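Local coordinates for protein dihydropyrimidinase (Dictyostelium discoideum, PDB 2FTW) that catalyses the reversible, zinc-dependent hydrolytic ring opening of dihydropyrimidines, the second step of reductive pyrimidine degradation, at residues G252-I257 with G308-Y313; E227-A232 with V243-V248. All blocks are in the same frame, centred on the assembly; numbering follows the deposited sequence.

Interaction 1 of 2, residues G252-I257 with G308-Y313; sequences GAADVI and GVLMDY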
loop_
_atom_site.group_PDB
_atom_site.type_symbol
_atom_site.label_atom_id
_atom_site.label_comp_id
_atom_site.label_asym_id
_atom_site.label_seq_id
_atom_site.Cartn_x
_atom_site.Cartn_y
_atom_site.Cartn_z
ATOM N N GLY A 252 -0.594 12.079 -4.707
ATOM C CA GLY A 252 0.315 11.896 -3.574
ATOM C C GLY A 252 -0.250 12.362 -2.245
ATOM O O GLY A 252 -0.146 11.659 -1.238
ATOM N N ALA A 253 -0.848 13.555 -2.246
ATOM C CA ALA A 253 -1.427 14.135 -1.039
ATOM C C ALA A 253 -2.686 13.380 -0.636
ATOM O O ALA A 253 -2.931 13.153 0.553
ATOM C CB ALA A 253 -1.725 15.624 -1.251
ATOM N N ALA A 254 -3.474 12.964 -1.624
ATOM C CA ALA A 254 -4.660 12.131 -1.359
ATOM C C ALA A 254 -4.298 10.784 -0.724
ATOM O O ALA A 254 -4.967 10.334 0.233
ATOM C CB ALA A 254 -5.438 11.920 -2.611
ATOM N N ASP A 255 -3.242 10.166 -1.246
ATOM C CA ASP A 255 -2.702 8.911 -0.708
ATOM C C ASP A 255 -2.245 9.050 0.729
ATOM O O ASP A 255 -2.474 8.153 1.534
ATOM C CB ASP A 255 -1.480 8.427 -1.516
ATOM C CG ASP A 255 -1.826 7.949 -2.940
ATOM O OD1 ASP A 255 -3.025 7.715 -3.258
ATOM O OD2 ASP A 255 -0.861 7.819 -3.744
ATOM N N VAL A 256 -1.538 10.133 1.038
ATOM C CA VAL A 256 -1.117 10.405 2.424
ATOM C C VAL A 256 -2.309 10.459 3.383
ATOM O O VAL A 256 -2.270 9.874 4.463
ATOM C CB VAL A 256 -0.286 11.720 2.532
ATOM C CG1 VAL A 256 -0.268 12.237 3.942
ATOM C CG2 VAL A 256 1.133 11.501 2.031
ATOM N N ILE A 257 -3.353 11.184 2.991
ATOM C CA ILE A 257 -4.575 11.305 3.791
ATOM C C ILE A 257 -5.224 9.929 4.003
ATOM O O ILE A 257 -5.664 9.594 5.103
ATOM C CB ILE A 257 -5.591 12.289 3.122
ATOM C CG1 ILE A 257 -5.039 13.714 3.137
ATOM C CG2 ILE A 257 -6.949 12.261 3.837
ATOM C CD1 ILE A 257 -5.902 14.766 2.403
ATOM N N GLY A 308 -9.552 11.500 -11.848
ATOM C CA GLY A 308 -10.237 10.230 -11.623
ATOM C C GLY A 308 -9.912 9.643 -10.257
ATOM O O GLY A 308 -10.797 9.124 -9.571
ATOM N N VAL A 309 -8.648 9.722 -9.864
ATOM C CA VAL A 309 -8.195 9.198 -8.566
ATOM C C VAL A 309 -8.720 10.038 -7.410
ATOM O O VAL A 309 -9.102 9.498 -6.384
ATOM C CB VAL A 309 -6.645 9.117 -8.504
ATOM C CG1 VAL A 309 -6.141 8.809 -7.081
ATOM C CG2 VAL A 309 -6.137 8.062 -9.468
ATOM N N LEU A 310 -8.735 11.356 -7.581
ATOM C CA LEU A 310 -9.363 12.250 -6.610
ATOM C C LEU A 310 -10.852 11.892 -6.396
ATOM O O LEU A 310 -11.329 11.899 -5.252
ATOM C CB LEU A 310 -9.201 13.719 -7.026
ATOM C CG LEU A 310 -7.783 14.309 -6.928
ATOM C CD1 LEU A 310 -7.808 15.776 -7.293
ATOM C CD2 LEU A 310 -7.143 14.141 -5.533
ATOM N N MET A 311 -11.567 11.568 -7.479
ATOM C CA MET A 311 -12.984 11.185 -7.390
ATOM C C MET A 311 -13.167 9.814 -6.746
ATOM O O MET A 311 -14.094 9.622 -5.959
ATOM C CB MET A 311 -13.647 11.222 -8.762
ATOM C CG MET A 311 -15.159 11.050 -8.742
ATOM S SD MET A 311 -16.019 12.397 -7.909
ATOM C CE MET A 311 -16.153 13.632 -9.207
ATOM N N ASP A 312 -12.292 8.864 -7.067
ATOM C CA ASP A 312 -12.250 7.573 -6.350
ATOM C C ASP A 312 -12.174 7.753 -4.833
ATOM O O ASP A 312 -12.957 7.163 -4.086
ATOM C CB ASP A 312 -11.039 6.737 -6.803
ATOM C CG ASP A 312 -11.183 6.197 -8.227
ATOM O OD1 ASP A 312 -12.305 6.214 -8.782
ATOM O OD2 ASP A 312 -10.159 5.746 -8.787
ATOM N N TYR A 313 -11.242 8.582 -4.372
ATOM C CA TYR A 313 -11.099 8.832 -2.927
ATOM C C TYR A 313 -12.317 9.520 -2.348
ATOM O O TYR A 313 -12.729 9.242 -1.214
ATOM C CB TYR A 313 -9.885 9.698 -2.664
ATOM C CG TYR A 313 -8.585 8.936 -2.639
ATOM C CD1 TYR A 313 -8.377 7.935 -1.704
ATOM C CD2 TYR A 313 -7.552 9.232 -3.526
ATOM C CE1 TYR A 313 -7.166 7.220 -1.650
ATOM C CE2 TYR A 313 -6.329 8.531 -3.475
ATOM C CZ TYR A 313 -6.158 7.530 -2.530
ATOM O OH TYR A 313 -4.977 6.832 -2.457
#
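The ring of Y313 takes A254 on one of its faces: the carbonyl O of A254 stands over that face toward the rim, 4.1 Å from Y313 CZ, and the methyl CB of A254 comes down on the same side beside the CD2–CE2 bond, 3.5 Å from CD2. At the phenol end of the ring, near its plane, lies the carboxylate of D255, turned 66° from the ring; its OD1 is modelled implausibly close to Y313 OH, so the nature of that pairing is doubtful. A chi1 of -82° holds the Y313 ring opposite its own carbonyl carbon and sends it across to the neighbouring helix. Within the (beta/alpha)8 barrel domain, segments 252-257 and 308-313, on helices 251-262 and 306-316, run 19° from parallel with their axes 10.3 Å apart. A254 and L310 come nearest along the backbones, CA to CA 7.1 Å. One branch of L310, CD2, reaches A254 CB at 4.0 Å, so the one methyl touches both leucine and tyrosine, from different directions. On helix 306-316, M311 packs against helix 354-363, and D312 makes a salt bridge to K367 while touching K262 of the second subunit.

Interaction 2 of 2, residues E227-A232 with V243-V248; sequences EATNRA and VYIVHV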
loop_
_atom_site.group_PDB
_atom_site.type_symbol
_atom_site.label_atom_id
_atom_site.label_comp_id
_atom_site.label_asym_id
_atom_site.label_seq_id
_atom_site.Cartn_x
_atom_site.Cartn_y
_atom_site.Cartn_z
ATOM N N GLU A 227 4.301 16.017 1.052
ATOM C CA GLU A 227 5.171 16.097 2.223
ATOM C C GLU A 227 4.543 16.979 3.315
ATOM O O GLU A 227 4.447 16.566 4.487
ATOM C CB GLU A 227 6.550 16.621 1.829
ATOM C CG GLU A 227 7.555 16.590 2.964
ATOM C CD GLU A 227 7.341 17.714 3.976
ATOM O OE1 GLU A 227 7.362 18.892 3.557
ATOM O OE2 GLU A 227 7.168 17.414 5.185
ATOM N N ALA A 228 4.124 18.182 2.922
ATOM C CA ALA A 228 3.500 19.133 3.848
ATOM C C ALA A 228 2.163 18.619 4.411
ATOM O O ALA A 228 1.810 18.876 5.561
ATOM C CB ALA A 228 3.306 20.486 3.147
ATOM N N THR A 229 1.425 17.888 3.598
ATOM C CA THR A 229 0.183 17.277 4.048
ATOM C C THR A 229 0.554 16.270 5.147
ATOM O O THR A 229 -0.004 16.264 6.225
ATOM C CB THR A 229 -0.569 16.597 2.871
ATOM O OG1 THR A 229 -0.923 17.589 1.897
ATOM C CG2 THR A 229 -1.829 15.901 3.338
ATOM N N ASN A 230 1.528 15.436 4.857
ATOM C CA ASN A 230 2.001 14.458 5.823
ATOM C C ASN A 230 2.397 15.059 7.170
ATOM O O ASN A 230 2.043 14.528 8.226
ATOM C CB ASN A 230 3.171 13.666 5.220
ATOM C CG ASN A 230 3.527 12.448 6.035
ATOM O OD1 ASN A 230 2.659 11.627 6.359
ATOM N ND2 ASN A 230 4.814 12.310 6.365
ATOM N N ARG A 231 3.129 16.164 7.132
ATOM C CA ARG A 231 3.666 16.800 8.336
ATOM C C ARG A 231 2.553 17.419 9.185
ATOM O O ARG A 231 2.507 17.232 10.402
ATOM C CB ARG A 231 4.727 17.838 7.929
ATOM C CG ARG A 231 5.371 18.609 9.050
ATOM C CD ARG A 231 6.795 19.077 8.671
ATOM N NE ARG A 231 6.883 19.504 7.271
ATOM C CZ ARG A 231 6.680 20.740 6.819
ATOM N NH1 ARG A 231 6.388 21.739 7.641
ATOM N NH2 ARG A 231 6.773 20.988 5.520
ATOM N N ALA A 232 1.638 18.121 8.530
ATOM C CA ALA A 232 0.485 18.725 9.192
ATOM C C ALA A 232 -0.427 17.708 9.897
ATOM O O ALA A 232 -0.941 17.979 10.969
ATOM C CB ALA A 232 -0.328 19.537 8.180
ATOM N N VAL A 243 -7.927 17.863 11.970
ATOM C CA VAL A 243 -7.294 18.684 10.938
ATOM C C VAL A 243 -7.996 18.503 9.569
ATOM O O VAL A 243 -8.537 17.443 9.282
ATOM C CB VAL A 243 -5.757 18.378 10.844
ATOM C CG1 VAL A 243 -5.504 16.978 10.326
ATOM C CG2 VAL A 243 -5.037 19.399 9.983
ATOM N N TYR A 244 -7.954 19.536 8.728
ATOM C CA TYR A 244 -8.726 19.583 7.456
ATOM C C TYR A 244 -7.818 20.109 6.359
ATOM O O TYR A 244 -7.349 21.241 6.432
ATOM C CB TYR A 244 -9.950 20.484 7.656
ATOM C CG TYR A 244 -10.926 20.702 6.483
ATOM C CD1 TYR A 244 -10.608 21.571 5.438
ATOM C CD2 TYR A 244 -12.182 20.094 6.457
ATOM C CE1 TYR A 244 -11.499 21.804 4.370
ATOM C CE2 TYR A 244 -13.111 20.343 5.392
ATOM C CZ TYR A 244 -12.747 21.199 4.349
ATOM O OH TYR A 244 -13.617 21.480 3.281
ATOM N N ILE A 245 -7.533 19.272 5.367
ATOM C CA ILE A 245 -6.634 19.638 4.286
ATOM C C ILE A 245 -7.416 20.280 3.120
ATOM O O ILE A 245 -8.161 19.617 2.429
ATOM C CB ILE A 245 -5.841 18.424 3.755
ATOM C CG1 ILE A 245 -5.294 17.555 4.911
ATOM C CG2 ILE A 245 -4.727 18.904 2.867
ATOM C CD1 ILE A 245 -4.304 18.265 5.831
ATOM N N VAL A 246 -7.213 21.574 2.922
ATOM C CA VAL A 246 -7.924 22.342 1.896
ATOM C C VAL A 246 -7.265 22.129 0.538
ATOM O O VAL A 246 -6.068 21.813 0.464
ATOM C CB VAL A 246 -7.962 23.872 2.222
ATOM C CG1 VAL A 246 -8.429 24.130 3.649
ATOM C CG2 VAL A 246 -6.616 24.524 1.981
ATOM N N HIS A 247 -8.037 22.359 -0.526
ATOM C CA HIS A 247 -7.608 22.092 -1.907
ATOM C C HIS A 247 -6.540 20.995 -2.073
ATOM O O HIS A 247 -5.402 21.255 -2.472
ATOM C CB HIS A 247 -7.196 23.376 -2.641
ATOM C CG HIS A 247 -6.281 24.272 -1.866
ATOM N ND1 HIS A 247 -5.067 23.853 -1.368
ATOM C CD2 HIS A 247 -6.392 25.581 -1.541
ATOM C CE1 HIS A 247 -4.482 24.858 -0.740
ATOM N NE2 HIS A 247 -5.263 25.921 -0.836
ATOM N N VAL A 248 -6.943 19.762 -1.782
ATOM C CA VAL A 248 -6.117 18.593 -2.066
ATOM C C VAL A 248 -6.128 18.400 -3.584
ATOM O O VAL A 248 -7.141 18.001 -4.152
ATOM C CB VAL A 248 -6.657 17.352 -1.333
ATOM C CG1 VAL A 248 -5.858 16.104 -1.684
ATOM C CG2 VAL A 248 -6.632 17.586 0.170
#
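T229 and I245 form the centre of this contact, a helix laid against a strand of the (beta/alpha)8 barrel. Helix 223-239 leads directly into strand 243-245, the middle strand of a parallel trio with 188-190 and 267-269, and V243 and I245 direct their side chains toward the helix, V190 of the adjoining strand touching both V243 and A232. The touching is light: CG2 of T229 meets CG1 of I245 at 4.1 Å, while I245 CG2 lies 4.1 Å from T229 OG1. A chi1 of -62° sets that hydroxyl oxygen opposite the carbonyl carbon of its own residue, where it hydrogen-bonds to E225 O, and both it and the methyl CG2 border the isoleucine. One turn on, V243 CG2 approaches the carbonyl O of A232 at 4.4 Å. Just beyond the strand, H247 binds the second zinc ion together with H191 and the carbamylated K158; its backbone N is held by E270, and CG2 of V246 sits 3.4 Å above the centre of the imidazole. On another side of the helix, E227 and R231 pair along a single turn near their counterparts in the third subunit, while NH1 of R231 makes a salt bridge to D171. Within the pair the grip is side-on: R231 NE bonds E227 OE2 at 3.0 Å and R231 NH2 bonds E227 OE1 at 2.9 Å, each to a syn lone pair, with an N-H...O angle of 176° for the NH2 bond.

Overall arrangement
The two contacts lie in series along the chain, interaction 2 closing before interaction 1 opens, with their centres 12 Å apart on the same side of the chain's centre. Strand 243-245 runs on through the zinc-binding residue H247 into helix 251-262, which is the element they share in space: it meets helix 306-316 in interaction 1 and packs against both partners of interaction 2. I257 CD1 lies 3.7 Å from V248 CG2, and V256 CG1 is 3.7 Å from N230 CA. Helix, strand, helix and helix thus form continuous packing within the barrel domain, running from residues 227-231, which face the third subunit, to the strand whose end leads to H247.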